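Angiopoietin-related protein 4 (Homo sapiens, PDB 6U1U) mediates inactivation of lipoprotein lipase, with a role in triglyceride clearance from blood, and is seen here as its C-terminal fibrinogen-like domain with bound palmitic acid. Local coordinates at residues A[82-96]-A[204-216]. Sequence-based numbering, arbitrary orientation.
Sequences TGDRNSRLAVQLRDW and YPLQATTMLIQPM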
loop_
_atom_site.group_PDB
_atom_site.type_symbol
_atom_site.label_atom_id
_atom_site.label_comp_id
_atom_site.label_asym_id
_atom_site.label_seq_id
_atom_site.Cartn_x
_atom_site.Cartn_y
_atom_site.Cartn_z
ATOM N N THR A 82 2.485 2.961 12.679
ATOM C CA THR A 82 3.670 3.763 12.387
ATOM C C THR A 82 3.840 4.938 13.335
ATOM O O THR A 82 4.986 5.337 13.609
ATOM C CB THR A 82 3.639 4.326 10.945
ATOM O OG1 THR A 82 2.528 5.247 10.806
ATOM C CG2 THR A 82 3.527 3.195 9.922
ATOM N N GLY A 83 2.741 5.520 13.814
ATOM C CA GLY A 83 2.826 6.849 14.415
ATOM C C GLY A 83 3.577 7.789 13.501
ATOM O O GLY A 83 3.423 7.754 12.274
ATOM N N ASP A 84 4.418 8.636 14.098
ATOM C CA ASP A 84 5.326 9.515 13.372
ATOM C C ASP A 84 6.681 8.890 13.084
ATOM O O ASP A 84 7.607 9.615 12.710
ATOM C CB ASP A 84 5.578 10.800 14.178
ATOM C CG ASP A 84 4.351 11.662 14.313
ATOM O OD1 ASP A 84 3.439 11.566 13.459
ATOM O OD2 ASP A 84 4.299 12.445 15.294
ATOM N N ARG A 85 6.846 7.588 13.261
ATOM C CA ARG A 85 8.170 7.000 13.110
ATOM C C ARG A 85 8.536 6.789 11.652
ATOM O O ARG A 85 7.679 6.517 10.808
ATOM C CB ARG A 85 8.223 5.673 13.865
ATOM C CG ARG A 85 7.793 5.896 15.285
ATOM C CD ARG A 85 8.349 4.893 16.194
ATOM N NE ARG A 85 7.441 3.769 16.319
ATOM C CZ ARG A 85 7.853 2.542 16.630
ATOM N NH1 ARG A 85 9.150 2.318 16.834
ATOM N NH2 ARG A 85 6.983 1.550 16.721
ATOM N N ASN A 86 9.830 6.915 11.364
ATOM C CA ASN A 86 10.381 6.401 10.113
ATOM C C ASN A 86 10.118 4.900 10.056
ATOM O O ASN A 86 10.285 4.198 11.056
ATOM C CB ASN A 86 11.889 6.703 10.046
ATOM C CG ASN A 86 12.491 6.588 8.639
ATOM O OD1 ASN A 86 11.786 6.619 7.618
ATOM N ND2 ASN A 86 13.830 6.473 8.584
ATOM N N SER A 87 9.651 4.418 8.903
ATOM C CA SER A 87 9.191 3.044 8.768
ATOM C C SER A 87 9.719 2.464 7.471
ATOM O O SER A 87 9.875 3.174 6.479
ATOM C CB SER A 87 7.643 2.964 8.791
ATOM O OG SER A 87 7.147 3.471 10.018
ATOM N N ARG A 88 9.990 1.156 7.465
ATOM C CA ARG A 88 10.311 0.474 6.217
ATOM C C ARG A 88 9.029 -0.013 5.562
ATOM O O ARG A 88 8.218 -0.675 6.211
ATOM C CB ARG A 88 11.230 -0.736 6.467
ATOM C CG ARG A 88 12.446 -0.391 7.330
ATOM C CD ARG A 88 13.386 -1.601 7.553
ATOM N NE ARG A 88 14.598 -1.125 8.215
ATOM C CZ ARG A 88 14.725 -0.989 9.532
ATOM N NH1 ARG A 88 13.741 -1.373 10.354
ATOM N NH2 ARG A 88 15.852 -0.496 10.038
ATOM N N LEU A 89 8.848 0.317 4.293
ATOM C CA LEU A 89 7.680 -0.134 3.509
ATOM C C LEU A 89 8.180 -1.123 2.458
ATOM O O LEU A 89 8.917 -0.726 1.651
ATOM C CB LEU A 89 7.012 1.061 2.831
ATOM C CG LEU A 89 5.827 0.746 1.933
ATOM C CD1 LEU A 89 4.774 -0.032 2.674
ATOM C CD2 LEU A 89 5.214 2.013 1.390
ATOM N N ALA A 90 7.825 -2.381 2.583
ATOM C CA ALA A 90 8.199 -3.398 1.608
ATOM C C ALA A 90 7.078 -3.584 0.590
ATOM O O ALA A 90 5.905 -3.665 0.963
ATOM C CB ALA A 90 8.487 -4.727 2.324
ATOM N N VAL A 91 7.435 -3.635 -0.694
ATOM C CA VAL A 91 6.460 -3.775 -1.763
ATOM C C VAL A 91 6.881 -5.002 -2.548
ATOM O O VAL A 91 8.014 -5.055 -3.038
ATOM C CB VAL A 91 6.420 -2.531 -2.661
ATOM C CG1 VAL A 91 5.499 -2.781 -3.868
ATOM C CG2 VAL A 91 5.928 -1.299 -1.857
ATOM N N GLN A 92 6.007 -6.001 -2.634
ATOM C CA GLN A 92 6.357 -7.266 -3.277
ATOM C C GLN A 92 5.393 -7.520 -4.419
ATOM O O GLN A 92 4.171 -7.458 -4.224
ATOM C CB GLN A 92 6.350 -8.404 -2.271
ATOM C CG GLN A 92 7.223 -7.977 -1.067
ATOM C CD GLN A 92 7.497 -9.020 -0.006
ATOM O OE1 GLN A 92 6.731 -9.969 0.200
ATOM N NE2 GLN A 92 8.597 -8.807 0.724
ATOM N N LEU A 93 5.948 -7.794 -5.606
ATOM C CA LEU A 93 5.178 -7.894 -6.839
ATOM C C LEU A 93 5.446 -9.233 -7.507
ATOM O O LEU A 93 6.561 -9.748 -7.453
ATOM C CB LEU A 93 5.545 -6.768 -7.830
ATOM C CG LEU A 93 5.692 -5.350 -7.245
ATOM C CD1 LEU A 93 6.288 -4.354 -8.266
ATOM C CD2 LEU A 93 4.321 -4.843 -6.743
ATOM N N ARG A 94 4.409 -9.797 -8.154
ATOM C CA ARG A 94 4.556 -11.076 -8.844
ATOM C C ARG A 94 3.930 -10.961 -10.225
ATOM O O ARG A 94 2.832 -10.401 -10.369
ATOM C CB ARG A 94 3.903 -12.230 -8.051
ATOM C CG ARG A 94 4.135 -13.619 -8.671
ATOM C CD ARG A 94 3.287 -14.683 -7.977
ATOM N NE ARG A 94 3.445 -14.662 -6.519
ATOM C CZ ARG A 94 2.511 -15.060 -5.651
ATOM N NH1 ARG A 94 1.333 -15.513 -6.091
ATOM N NH2 ARG A 94 2.756 -15.007 -4.335
ATOM N N ASP A 95 4.622 -11.471 -11.250
ATOM C CA ASP A 95 4.042 -11.380 -12.577
ATOM C C ASP A 95 3.463 -12.738 -12.937
ATOM O O ASP A 95 3.446 -13.668 -12.128
ATOM C CB ASP A 95 5.053 -10.856 -13.619
ATOM C CG ASP A 95 6.191 -11.836 -13.912
ATOM O OD1 ASP A 95 6.063 -13.040 -13.614
ATOM O OD2 ASP A 95 7.225 -11.374 -14.436
ATOM N N TRP A 96 2.955 -12.837 -14.159
ATOM C CA TRP A 96 2.221 -14.040 -14.530
ATOM C C TRP A 96 3.131 -15.167 -14.980
ATOM O O TRP A 96 2.643 -16.278 -15.231
ATOM C CB TRP A 96 1.210 -13.702 -15.610
ATOM C CG TRP A 96 0.021 -12.976 -15.025
ATOM C CD1 TRP A 96 -0.122 -11.631 -14.917
ATOM C CD2 TRP A 96 -1.156 -13.558 -14.459
ATOM N NE1 TRP A 96 -1.317 -11.338 -14.316
ATOM C CE2 TRP A 96 -1.975 -12.498 -14.030
ATOM C CE3 TRP A 96 -1.598 -14.873 -14.265
ATOM C CZ2 TRP A 96 -3.220 -12.704 -13.437
ATOM C CZ3 TRP A 96 -2.845 -15.082 -13.674
ATOM C CH2 TRP A 96 -3.641 -14.003 -13.263
ATOM N N TYR A 204 0.807 -3.533 -17.593
ATOM C CA TYR A 204 0.922 -4.941 -17.254
ATOM C C TYR A 204 0.098 -5.221 -15.996
ATOM O O TYR A 204 0.376 -4.625 -14.948
ATOM C CB TYR A 204 2.383 -5.313 -17.016
ATOM C CG TYR A 204 2.567 -6.800 -16.840
ATOM C CD1 TYR A 204 2.851 -7.623 -17.931
ATOM C CD2 TYR A 204 2.438 -7.402 -15.591
ATOM C CE1 TYR A 204 2.999 -8.980 -17.773
ATOM C CE2 TYR A 204 2.585 -8.753 -15.425
ATOM C CZ TYR A 204 2.859 -9.548 -16.518
ATOM O OH TYR A 204 3.005 -10.905 -16.329
ATOM N N PRO A 205 -0.892 -6.118 -16.037
ATOM C CA PRO A 205 -1.679 -6.426 -14.824
ATOM C C PRO A 205 -0.957 -7.459 -13.968
ATOM O O PRO A 205 -0.740 -8.599 -14.386
ATOM C CB PRO A 205 -2.997 -6.977 -15.387
ATOM C CG PRO A 205 -2.574 -7.691 -16.643
ATOM C CD PRO A 205 -1.371 -6.877 -17.204
ATOM N N LEU A 206 -0.609 -7.073 -12.743
ATOM C CA LEU A 206 0.176 -7.963 -11.902
ATOM C C LEU A 206 -0.665 -9.112 -11.365
ATOM O O LEU A 206 -1.888 -9.007 -11.203
ATOM C CB LEU A 206 0.791 -7.183 -10.742
ATOM C CG LEU A 206 1.820 -6.165 -11.235
ATOM C CD1 LEU A 206 2.140 -5.132 -10.177
ATOM C CD2 LEU A 206 3.120 -6.900 -11.661
ATOM N N GLN A 207 0.005 -10.230 -11.099
ATOM C CA GLN A 207 -0.700 -11.410 -10.619
ATOM C C GLN A 207 -0.917 -11.373 -9.111
ATOM O O GLN A 207 -1.921 -11.904 -8.624
ATOM C CB GLN A 207 0.068 -12.677 -11.016
ATOM C CG GLN A 207 -0.694 -13.971 -10.710
ATOM C CD GLN A 207 0.180 -15.218 -10.700
ATOM O OE1 GLN A 207 1.173 -15.314 -11.428
ATOM N NE2 GLN A 207 -0.208 -16.198 -9.895
ATOM N N ALA A 208 0.019 -10.788 -8.358
ATOM C CA ALA A 208 -0.080 -10.789 -6.901
ATOM C C ALA A 208 0.748 -9.633 -6.358
ATOM O O ALA A 208 1.726 -9.208 -6.980
ATOM C CB ALA A 208 0.384 -12.118 -6.281
ATOM N N THR A 209 0.311 -9.090 -5.213
ATOM C CA THR A 209 1.018 -8.001 -4.556
ATOM C C THR A 209 0.980 -8.245 -3.056
ATOM O O THR A 209 0.012 -8.804 -2.532
ATOM C CB THR A 209 0.388 -6.603 -4.853
ATOM O OG1 THR A 209 -0.944 -6.530 -4.297
ATOM C CG2 THR A 209 0.276 -6.341 -6.356
ATOM N N THR A 210 2.025 -7.789 -2.357
ATOM C CA THR A 210 1.999 -7.719 -0.901
ATOM C C THR A 210 2.704 -6.444 -0.494
ATOM O O THR A 210 3.772 -6.134 -1.038
ATOM C CB THR A 210 2.744 -8.894 -0.237
ATOM O OG1 THR A 210 2.328 -10.128 -0.830
ATOM C CG2 THR A 210 2.418 -8.952 1.255
ATOM N N MET A 211 2.137 -5.719 0.464
ATOM C CA MET A 211 2.815 -4.561 1.052
ATOM C C MET A 211 2.963 -4.789 2.551
ATOM O O MET A 211 2.008 -5.240 3.209
ATOM C CB MET A 211 2.020 -3.264 0.802
ATOM C CG MET A 211 1.722 -3.047 -0.680
ATOM S SD MET A 211 0.649 -1.612 -0.936
ATOM C CE MET A 211 1.852 -0.367 -0.515
ATOM N N LEU A 212 4.156 -4.516 3.082
ATOM C CA LEU A 212 4.405 -4.752 4.496
ATOM C C LEU A 212 5.082 -3.530 5.089
ATOM O O LEU A 212 5.805 -2.830 4.395
ATOM C CB LEU A 212 5.320 -5.969 4.708
ATOM C CG LEU A 212 4.838 -7.245 3.980
ATOM C CD1 LEU A 212 5.545 -7.330 2.623
ATOM C CD2 LEU A 212 5.210 -8.493 4.819
ATOM N N ILE A 213 4.884 -3.321 6.394
ATOM C CA ILE A 213 5.497 -2.180 7.066
ATOM C C ILE A 213 6.205 -2.642 8.330
ATOM O O ILE A 213 5.780 -3.591 8.998
ATOM C CB ILE A 213 4.446 -1.086 7.351
ATOM C CG1 ILE A 213 5.134 0.232 7.704
ATOM C CG2 ILE A 213 3.473 -1.516 8.415
ATOM C CD1 ILE A 213 4.493 1.423 7.006
ATOM N N GLN A 214 7.312 -1.962 8.649
ATOM C CA GLN A 214 8.079 -2.230 9.868
ATOM C C GLN A 214 8.593 -0.890 10.358
ATOM O O GLN A 214 9.545 -0.344 9.791
ATOM C CB GLN A 214 9.238 -3.190 9.618
ATOM C CG GLN A 214 10.047 -3.510 10.869
ATOM C CD GLN A 214 11.229 -4.362 10.509
ATOM O OE1 GLN A 214 12.225 -3.845 10.007
ATOM N NE2 GLN A 214 11.113 -5.689 10.692
ATOM N N PRO A 215 7.958 -0.306 11.368
ATOM C CA PRO A 215 8.470 0.950 11.929
ATOM C C PRO A 215 9.878 0.776 12.469
ATOM O O PRO A 215 10.224 -0.278 13.026
ATOM C CB PRO A 215 7.474 1.272 13.048
ATOM C CG PRO A 215 6.203 0.595 12.606
ATOM C CD PRO A 215 6.672 -0.694 11.982
ATOM N N MET A 216 10.674 1.831 12.228
ATOM C CA MET A 216 12.066 2.146 12.594
ATOM C C MET A 216 13.092 1.677 11.579
ATOM O O MET A 216 13.273 2.334 10.541
ATOM C CB MET A 216 12.381 1.644 13.983
ATOM C CG MET A 216 11.756 2.544 14.994
ATOM S SD MET A 216 12.371 2.172 16.655
ATOM C CE MET A 216 14.088 2.697 16.540
#
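Two central strands of the fibrinogen-like domain, 87-94 and the C-terminal 208-215, pair antiparallel in the main sheet. Four hydrogen-bonded pairs, from Arg88-Gln214 to Arg94-Ala208, set the register; in the middle, Ala90 N gives a 2.8 Å bond to Leu212 O. Where 87-94 ends and 208-215 begins, a classic beta bulge sets Gln207 and Ala208 together opposite Arg94, and Gln207 N reaches Arg94 O at 2.9 Å. Just beyond it, Gln207 lays its CG 3.6 Å from the centroid of the Trp96 six-membered ring, almost on the ring normal, a CH-pi contact. The indole is also held at its edge by a weak bond from NE1 to Pro205 O, while Trp96 N donates to Tyr204 OH over 2.9 Å, nearly straight at 166°. Where 87-94 begins and 208-215 ends, Arg88, extended from CG to NE (chi3 172°), carries NH1 out alongside Gln214, their flat groups 85° apart, and Arg88 NH1 makes a weak 2.9 Å bond to Gln214 OE1; Gln214 NE2 is hydrogen-bonded to Asp37 O and Gly39 O. An alanine in place of Arg88 would probably leave Gln214 OE1 without this donor and take away the guanidinium face that Met216 C and O lie against. On the same side of the sheet, Leu212 CD1 sits 3.7 Å from Gln92 CD. The other side carries Leu89, Val91, Met211 and Ile213; Ile213 CD1 meets Thr82 CG2 at 3.5 Å, and Leu89 touches the bound palmitic acid. Strand 100-109 flanks 87-94, strand 38-46 flanks 208-215, and Trp199 of helix 197-200 packs on Leu93 and Leu206.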